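Local coordinates for glucosamine--fructose-6-phosphate aminotransferase [isomerizing] (Francisella tularensis subsp. tularensis, PDB 3TBF), which probably uses its two sugar-isomerase (SIS) domains to turn fructose 6-phosphate into glucosamine 6-phosphate, with ammonia that the whole enzyme takes from glutamine, at residues A[228-233]-A[276-281]; A[55-60]-A[80-85]. One frame throughout, in Å; residues are numbered along the deposited sequence. Where two conformers were deposited one is given.

Contacts 1 and 2 lie in different SIS domains, on opposite sides of the chain's centre, with centres 32 Å apart. Each joins the first strand of a five-stranded parallel sheet of order 2-1-3-4-5 to a neighbour, but not the same neighbour: contact 1 pairs strand 229-234 with the third strand, 278-283, in the middle of the sheet, whereas contact 2 pairs strand 56-61 with 84-88, an outermost strand within this chain. The chemistry follows this placement. Contact 1 is buried and mostly aliphatic and aromatic; contact 2 is partly buried and brings histidine, serine and cysteine together on one face. Both touch the second subunit, contact 1 through Glu228 and His229, contact 2 through residues including Lys81 and Pro83.

Contact 1. Residues A[228-233]-A[276-281]; sequences EHTIFL and NMPIVA
Phe232 and Val280 lie side by side and point the same way. Val280 CB stands over one face of the phenyl ring, toward its rim, in a CH-pi contact 4.1 Å from the centroid. With CG1 anti to the backbone N (chi1 -180°), Val280 sends that methyl to Phe232 CE2 and CG2 to Thr230 CG2. The flat ring suits close packing on Val280, and Ala242 and Ala246 of helix 238-253 also touch Phe232. On the other face, Leu233 CD1 slants across to Ile279 CG2 at 3.7 Å, small Ala281 meets Leu233 through CB, and Leu296 and Val299 of helix 289-301 pack here. Met277, a selenomethionine, crosses Ile231 and His229 at about a right angle: it bends at chi2 and again at chi3, SE lies 3.7 Å from Ile231 CG1, and the second bend sets CE 3.5 Å from His229 CB. The His229 ring reaches the dimer interface, where ND1 bonds to His256 of the second subunit. Three backbone hydrogen bonds set the register: Ile231 N to Pro278 O, Val280 N to Ile231 O at 2.7 Å, and Leu233 N to Val280 O. Pro278 has no N-H; its CD lies 3.3 Å from His229 O, where one would point, so the ladder begins at Pro278 O. A parallel sheet of order 2-1-3-4-5 with helices on both faces is the alpha-beta-alpha sandwich of the SIS domain, and this pair lies in its interior.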
ATOM      1  N   GLU A 228     -15.143   9.245  15.233  1.00 28.89           N
ATOM      2  CA  GLU A 228     -15.395   8.256  14.170  0.60 28.32           C
ATOM      3  C   GLU A 228     -14.241   8.145  13.163  1.00 26.44           C
ATOM      4  O   GLU A 228     -14.280   7.317  12.262  1.00 25.80           O
ATOM      5  CB  GLU A 228     -16.720   8.535  13.462  0.60 29.32           C
ATOM      6  CG  GLU A 228     -17.944   8.630  14.394  0.60 33.39           C
ATOM      7  CD  GLU A 228     -18.446   7.277  14.932  0.60 38.16           C
ATOM      8  OE1 GLU A 228     -18.153   6.204  14.325  0.60 39.95           O
ATOM      9  OE2 GLU A 228     -19.144   7.301  15.979  0.60 41.42           O
ATOM     10  N   HIS A 229     -13.197   8.944  13.341  1.00 24.50           N
ATOM     11  CA  HIS A 229     -12.021   8.851  12.511  1.00 23.09           C
ATOM     12  C   HIS A 229     -10.816   8.911  13.402  1.00 21.81           C
ATOM     13  O   HIS A 229     -10.866   9.451  14.510  1.00 21.55           O
ATOM     14  CB  HIS A 229     -11.904  10.039  11.512  1.00 24.37           C
ATOM     15  CG  HIS A 229     -13.178  10.384  10.773  1.00 25.46           C
ATOM     16  ND1 HIS A 229     -13.460   9.923   9.505  1.00 27.81           N
ATOM     17  CD2 HIS A 229     -14.209  11.197  11.112  1.00 26.33           C
ATOM     18  CE1 HIS A 229     -14.629  10.400   9.110  1.00 28.14           C
ATOM     19  NE2 HIS A 229     -15.092  11.197  10.060  1.00 29.86           N
ATOM     20  N   THR A 230      -9.737   8.351  12.894  1.00 20.43           N
ATOM     21  CA  THR A 230      -8.427   8.569  13.406  1.00 20.29           C
ATOM     22  C   THR A 230      -7.404   8.374  12.291  1.00 20.32           C
ATOM     23  O   THR A 230      -7.518   7.482  11.438  1.00 19.15           O
ATOM     24  CB  THR A 230      -8.075   7.552  14.517  1.00 21.14           C
ATOM     25  OG1 THR A 230      -8.990   7.691  15.630  1.00 21.09           O
ATOM     26  CG2 THR A 230      -6.619   7.753  14.970  1.00 18.00           C
ATOM     27  N   ILE A 231      -6.360   9.179  12.362  1.00 20.42           N
ATOM     28  CA  ILE A 231      -5.223   9.015  11.522  1.00 20.05           C
ATOM     29  C   ILE A 231      -3.978   8.536  12.261  1.00 19.89           C
ATOM     30  O   ILE A 231      -3.623   9.066  13.317  1.00 21.27           O
ATOM     31  CB  ILE A 231      -4.910  10.325  10.893  1.00 21.49           C
ATOM     32  CG1 ILE A 231      -6.149  10.774  10.102  1.00 22.33           C
ATOM     33  CG2 ILE A 231      -3.626  10.214  10.051  1.00 19.09           C
ATOM     34  CD1 ILE A 231      -5.826  11.526   8.889  1.00 25.59           C
ATOM     35  N   PHE A 232      -3.327   7.524  11.687  1.00 18.84           N
ATOM     36  CA  PHE A 232      -2.095   6.973  12.213  1.00 18.23           C
ATOM     37  C   PHE A 232      -0.963   7.391  11.271  1.00 18.27           C
ATOM     38  O   PHE A 232      -1.144   7.414  10.046  1.00 18.45           O
ATOM     39  CB  PHE A 232      -2.149   5.463  12.304  1.00 17.56           C
ATOM     40  CG  PHE A 232      -2.914   4.952  13.475  1.00 16.82           C
ATOM     41  CD1 PHE A 232      -4.284   5.075  13.541  1.00 15.99           C
ATOM     42  CD2 PHE A 232      -2.276   4.293  14.498  1.00 16.68           C
ATOM     43  CE1 PHE A 232      -5.012   4.574  14.623  1.00 14.15           C
ATOM     44  CE2 PHE A 232      -3.001   3.818  15.610  1.00 14.51           C
ATOM     45  CZ  PHE A 232      -4.358   3.977  15.681  1.00 12.15           C
ATOM     46  N   LEU A 233       0.188   7.714  11.855  1.00 17.69           N
ATOM     47  CA  LEU A 233       1.338   8.194  11.118  1.00 18.32           C
ATOM     48  C   LEU A 233       2.636   7.489  11.501  1.00 17.34           C
ATOM     49  O   LEU A 233       2.899   7.254  12.674  1.00 16.67           O
ATOM     50  CB  LEU A 233       1.548   9.703  11.377  1.00 19.51           C
ATOM     51  CG  LEU A 233       0.483  10.667  10.872  1.00 21.05           C
ATOM     52  CD1 LEU A 233       0.940  12.096  11.175  1.00 21.53           C
ATOM     53  CD2 LEU A 233       0.165  10.487   9.388  1.00 18.15           C
ATOM     54  N   ASN A 276     -11.405  18.195  15.340  1.00 47.36           N
ATOM     55  CA  ASN A 276     -12.019  16.962  15.892  1.00 46.83           C
ATOM     56  C   ASN A 276     -11.293  15.632  15.555  1.00 43.81           C
ATOM     57  O   ASN A 276     -11.766  14.571  15.936  1.00 43.83           O
ATOM     58  CB  ASN A 276     -13.524  16.872  15.557  1.00 47.16           C
ATOM     59  CG  ASN A 276     -14.381  17.882  16.375  1.00 51.31           C
ATOM     60  OD1 ASN A 276     -13.851  18.661  17.194  1.00 54.87           O
ATOM     61  ND2 ASN A 276     -15.704  17.881  16.134  1.00 52.53           N
HETATM   62  N   MSE A 277     -10.129  15.710  14.914  1.00 40.74           N
HETATM   63  CA  MSE A 277      -9.431  14.538  14.407  1.00 37.86           C
HETATM   64  C   MSE A 277      -8.231  14.132  15.264  1.00 36.01           C
HETATM   65  O   MSE A 277      -7.292  14.902  15.421  1.00 36.21           O
HETATM   66  CB  MSE A 277      -8.952  14.837  12.995  1.00 38.02           C
HETATM   67  CG  MSE A 277      -8.006  13.828  12.410  1.00 35.82           C
HETATM   68 SE   MSE A 277      -9.005  12.239  11.958  0.60 32.74          SE
HETATM   69  CE  MSE A 277     -10.319  13.046  10.700  1.00 27.82           C
ATOM     70  N   PRO A 278      -8.258  12.906  15.814  1.00 32.94           N
ATOM     71  CA  PRO A 278      -7.121  12.313  16.500  1.00 30.94           C
ATOM     72  C   PRO A 278      -6.045  11.852  15.546  1.00 29.03           C
ATOM     73  O   PRO A 278      -6.353  11.214  14.545  1.00 28.62           O
ATOM     74  CB  PRO A 278      -7.711  11.102  17.194  1.00 30.44           C
ATOM     75  CG  PRO A 278      -9.130  11.261  17.156  1.00 31.89           C
ATOM     76  CD  PRO A 278      -9.457  12.075  15.951  1.00 32.60           C
ATOM     77  N   ILE A 279      -4.805  12.219  15.838  1.00 27.55           N
ATOM     78  CA  ILE A 279      -3.652  11.807  15.077  1.00 26.36           C
ATOM     79  C   ILE A 279      -2.740  10.989  16.005  1.00 25.19           C
ATOM     80  O   ILE A 279      -2.217  11.484  16.984  1.00 26.15           O
ATOM     81  CB  ILE A 279      -2.893  13.014  14.490  1.00 27.56           C
ATOM     82  CG1 ILE A 279      -3.649  13.613  13.311  1.00 29.66           C
ATOM     83  CG2 ILE A 279      -1.553  12.601  13.908  1.00 27.27           C
ATOM     84  CD1 ILE A 279      -4.943  14.254  13.668  1.00 34.04           C
ATOM     85  N   VAL A 280      -2.589   9.706  15.719  1.00 23.35           N
ATOM     86  CA  VAL A 280      -1.737   8.859  16.547  1.00 22.00           C
ATOM     87  C   VAL A 280      -0.439   8.598  15.787  1.00 21.40           C
ATOM     88  O   VAL A 280      -0.451   8.171  14.622  1.00 20.96           O
ATOM     89  CB  VAL A 280      -2.398   7.548  16.876  1.00 21.11           C
ATOM     90  CG1 VAL A 280      -1.472   6.759  17.715  1.00 21.02           C
ATOM     91  CG2 VAL A 280      -3.731   7.758  17.606  1.00 19.50           C
ATOM     92  N   ALA A 281       0.680   8.915  16.394  1.00 20.28           N
ATOM     93  CA  ALA A 281       1.929   8.756  15.693  1.00 20.01           C
ATOM     94  C   ALA A 281       2.978   8.133  16.588  1.00 19.95           C
ATOM     95  O   ALA A 281       2.970   8.275  17.811  1.00 21.05           O
ATOM     96  CB  ALA A 281       2.422  10.126  15.121  1.00 20.72           C
TER

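Contact 2. Residues A[55-60]-A[80-85]; sequences KHICIV and AKVPCS
Ile57 and Ser85 anchor the backbone ladder. Ile57 N, in the plane of the Pro83 carbonyl, gives its hydrogen to Pro83 O at 2.9 Å, Ser85 N gives to Ile57 O, and Ile59 N to Ser85 O at 2.8 Å (172°). Pro83 can only accept, which suits a residue just ahead of the strand. Among polar side chains, His56 has CG anti to its backbone N (chi1 -178°), which swings the ring over the neighbouring segment. Pro83 O then sits 3.7 Å above one ring face, toward the rim, while Ser85 OG lies in plane at the edge, 3.4 Å from His56 CE1. The ring's ND1 has a weak hydrogen bond to Ser103 OG on the next strand, so the imidazole spans both neighbours of strand 56-61. Cys58 SG also approaches Ser85 OG, at 3.6 Å. Apolar contacts fill the other face: Cys84 SG touches Ile59 CD1 at 3.8 Å and, more loosely, Ile57 CG2, and Val82 CG1 meets Ile57 CD1 at about a right angle. The branched Ile57, Ile59 and Val82, with the compact Cys84, suit the buried side, where Phe177 and Ile181 of helix 165-184 cover Ile57 and Val82. Lys81, with positive phi, is the first residue after helix 63-80 to leave helical angles. The contact joins the two strands of the beta-alpha-beta crossover 56-61, 63-80, 84-88, the repeating element of Rossmann-like folds such as the SIS domain.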
ATOM      1  N   LYS A  55      17.984 -15.265  -4.150  1.00 24.19           N
ATOM      2  CA  LYS A  55      18.469 -13.962  -4.610  1.00 25.19           C
ATOM      3  C   LYS A  55      17.406 -12.878  -4.486  1.00 22.77           C
ATOM      4  O   LYS A  55      17.660 -11.671  -4.630  1.00 22.32           O
ATOM      5  CB  LYS A  55      18.934 -14.024  -6.053  1.00 26.95           C
ATOM      6  CG  LYS A  55      19.412 -15.377  -6.496  1.00 34.06           C
ATOM      7  CD  LYS A  55      20.826 -15.342  -7.082  1.00 41.17           C
ATOM      8  CE  LYS A  55      21.845 -15.356  -5.949  1.00 43.61           C
ATOM      9  NZ  LYS A  55      21.946 -16.692  -5.242  1.00 45.22           N
ATOM     10  N   HIS A  56      16.209 -13.318  -4.227  1.00 20.91           N
ATOM     11  CA  HIS A  56      15.133 -12.420  -4.068  1.00 20.89           C
ATOM     12  C   HIS A  56      14.148 -13.076  -3.150  1.00 18.83           C
ATOM     13  O   HIS A  56      13.923 -14.247  -3.202  1.00 18.00           O
ATOM     14  CB  HIS A  56      14.494 -12.160  -5.431  1.00 21.21           C
ATOM     15  CG  HIS A  56      13.366 -11.187  -5.380  1.00 24.68           C
ATOM     16  ND1 HIS A  56      12.075 -11.569  -5.093  1.00 28.16           N
ATOM     17  CD2 HIS A  56      13.327  -9.847  -5.600  1.00 28.94           C
ATOM     18  CE1 HIS A  56      11.294 -10.503  -5.109  1.00 28.46           C
ATOM     19  NE2 HIS A  56      12.027  -9.445  -5.414  1.00 27.68           N
ATOM     20  N   ILE A  57      13.546 -12.284  -2.308  1.00 18.98           N
ATOM     21  CA  ILE A  57      12.583 -12.788  -1.360  1.00 18.58           C
ATOM     22  C   ILE A  57      11.232 -12.181  -1.643  1.00 17.51           C
ATOM     23  O   ILE A  57      11.112 -10.974  -1.654  1.00 16.52           O
ATOM     24  CB  ILE A  57      12.987 -12.427   0.050  1.00 18.33           C
ATOM     25  CG1 ILE A  57      14.228 -13.182   0.428  1.00 18.88           C
ATOM     26  CG2 ILE A  57      11.876 -12.754   1.007  1.00 19.19           C
ATOM     27  CD1 ILE A  57      14.827 -12.634   1.619  1.00 15.31           C
ATOM     28  N   CYS A  58      10.228 -13.058  -1.791  1.00 17.03           N
ATOM     29  CA  CYS A  58       8.864 -12.697  -2.169  1.00 17.20           C
ATOM     30  C   CYS A  58       7.940 -13.017  -1.017  1.00 14.57           C
ATOM     31  O   CYS A  58       7.635 -14.188  -0.764  1.00 13.55           O
ATOM     32  CB  CYS A  58       8.429 -13.520  -3.409  1.00 18.31           C
ATOM     33  SG  CYS A  58       7.464 -12.634  -4.660  1.00 34.13           S
ATOM     34  N   ILE A  59       7.483 -12.002  -0.298  1.00 13.32           N
ATOM     35  CA  ILE A  59       6.653 -12.245   0.904  1.00 12.13           C
ATOM     36  C   ILE A  59       5.196 -12.064   0.478  1.00 11.69           C
ATOM     37  O   ILE A  59       4.837 -11.038  -0.101  1.00 13.01           O
ATOM     38  CB  ILE A  59       6.972 -11.321   2.031  1.00 11.34           C
ATOM     39  CG1 ILE A  59       8.413 -11.501   2.508  1.00 12.10           C
ATOM     40  CG2 ILE A  59       6.082 -11.592   3.244  1.00 12.97           C
ATOM     41  CD1 ILE A  59       8.817 -10.509   3.633  1.00  8.90           C
ATOM     42  N   VAL A  60       4.386 -13.086   0.742  1.00 11.23           N
ATOM     43  CA  VAL A  60       2.973 -13.089   0.469  1.00  9.95           C
ATOM     44  C   VAL A  60       2.167 -13.333   1.738  1.00 10.56           C
ATOM     45  O   VAL A  60       2.435 -14.269   2.485  1.00 10.86           O
ATOM     46  CB  VAL A  60       2.629 -14.193  -0.548  1.00  9.68           C
ATOM     47  CG1 VAL A  60       1.105 -14.274  -0.802  1.00  6.42           C
ATOM     48  CG2 VAL A  60       3.392 -13.923  -1.847  1.00  6.67           C
ATOM     49  N   ALA A  80      20.303  -7.805   5.482  1.00 17.92           N
ATOM     50  CA  ALA A  80      20.697  -8.958   4.642  1.00 17.50           C
ATOM     51  C   ALA A  80      21.090  -8.592   3.221  1.00 18.74           C
ATOM     52  O   ALA A  80      21.663  -9.411   2.518  1.00 18.37           O
ATOM     53  CB  ALA A  80      19.616  -9.969   4.603  1.00 15.74           C
ATOM     54  N   LYS A  81      20.719  -7.395   2.775  1.00 19.84           N
ATOM     55  CA  LYS A  81      20.945  -6.952   1.417  1.00 21.00           C
ATOM     56  C   LYS A  81      20.416  -7.886   0.335  1.00 21.35           C
ATOM     57  O   LYS A  81      21.013  -8.022  -0.730  1.00 22.32           O
ATOM     58  CB  LYS A  81      22.421  -6.706   1.195  1.00 22.72           C
ATOM     59  CG  LYS A  81      23.033  -5.933   2.316  1.00 26.25           C
ATOM     60  CD  LYS A  81      23.733  -4.707   1.882  1.00 32.55           C
ATOM     61  CE  LYS A  81      23.694  -3.685   3.018  1.00 37.22           C
ATOM     62  NZ  LYS A  81      22.850  -2.426   2.751  1.00 41.31           N
ATOM     63  N   VAL A  82      19.276  -8.503   0.587  1.00 19.80           N
ATOM     64  CA  VAL A  82      18.599  -9.265  -0.426  1.00 19.08           C
ATOM     65  C   VAL A  82      17.364  -8.477  -0.845  1.00 18.46           C
ATOM     66  O   VAL A  82      16.662  -7.955  -0.015  1.00 16.03           O
ATOM     67  CB  VAL A  82      18.233 -10.631   0.098  1.00 19.16           C
ATOM     68  CG1 VAL A  82      17.586 -11.497  -0.988  1.00 16.97           C
ATOM     69  CG2 VAL A  82      19.503 -11.286   0.594  1.00 19.33           C
ATOM     70  N   PRO A  83      17.146  -8.322  -2.167  1.00 19.00           N
ATOM     71  CA  PRO A  83      15.958  -7.587  -2.543  1.00 19.53           C
ATOM     72  C   PRO A  83      14.669  -8.315  -2.076  1.00 20.36           C
ATOM     73  O   PRO A  83      14.617  -9.561  -2.035  1.00 18.88           O
ATOM     74  CB  PRO A  83      16.073  -7.495  -4.063  1.00 19.78           C
ATOM     75  CG  PRO A  83      16.963  -8.560  -4.450  1.00 20.05           C
ATOM     76  CD  PRO A  83      17.921  -8.764  -3.328  1.00 18.84           C
ATOM     77  N   CYS A  84      13.649  -7.543  -1.706  1.00 21.11           N
ATOM     78  CA  CYS A  84      12.449  -8.111  -1.101  1.00 21.33           C
ATOM     79  C   CYS A  84      11.192  -7.441  -1.645  1.00 21.69           C
ATOM     80  O   CYS A  84      11.141  -6.206  -1.745  1.00 23.02           O
ATOM     81  CB  CYS A  84      12.545  -7.877   0.388  1.00 21.89           C
ATOM     82  SG  CYS A  84      11.309  -8.725   1.358  1.00 24.22           S
ATOM     83  N   SER A  85      10.187  -8.216  -2.037  1.00 20.60           N
ATOM     84  CA  SER A  85       8.918  -7.612  -2.359  1.00 20.90           C
ATOM     85  C   SER A  85       7.809  -8.160  -1.460  1.00 19.60           C
ATOM     86  O   SER A  85       7.892  -9.301  -0.943  1.00 18.97           O
ATOM     87  CB  SER A  85       8.570  -7.809  -3.834  1.00 21.59           C
ATOM     88  OG  SER A  85       8.388  -9.166  -4.109  1.00 29.74           O
TER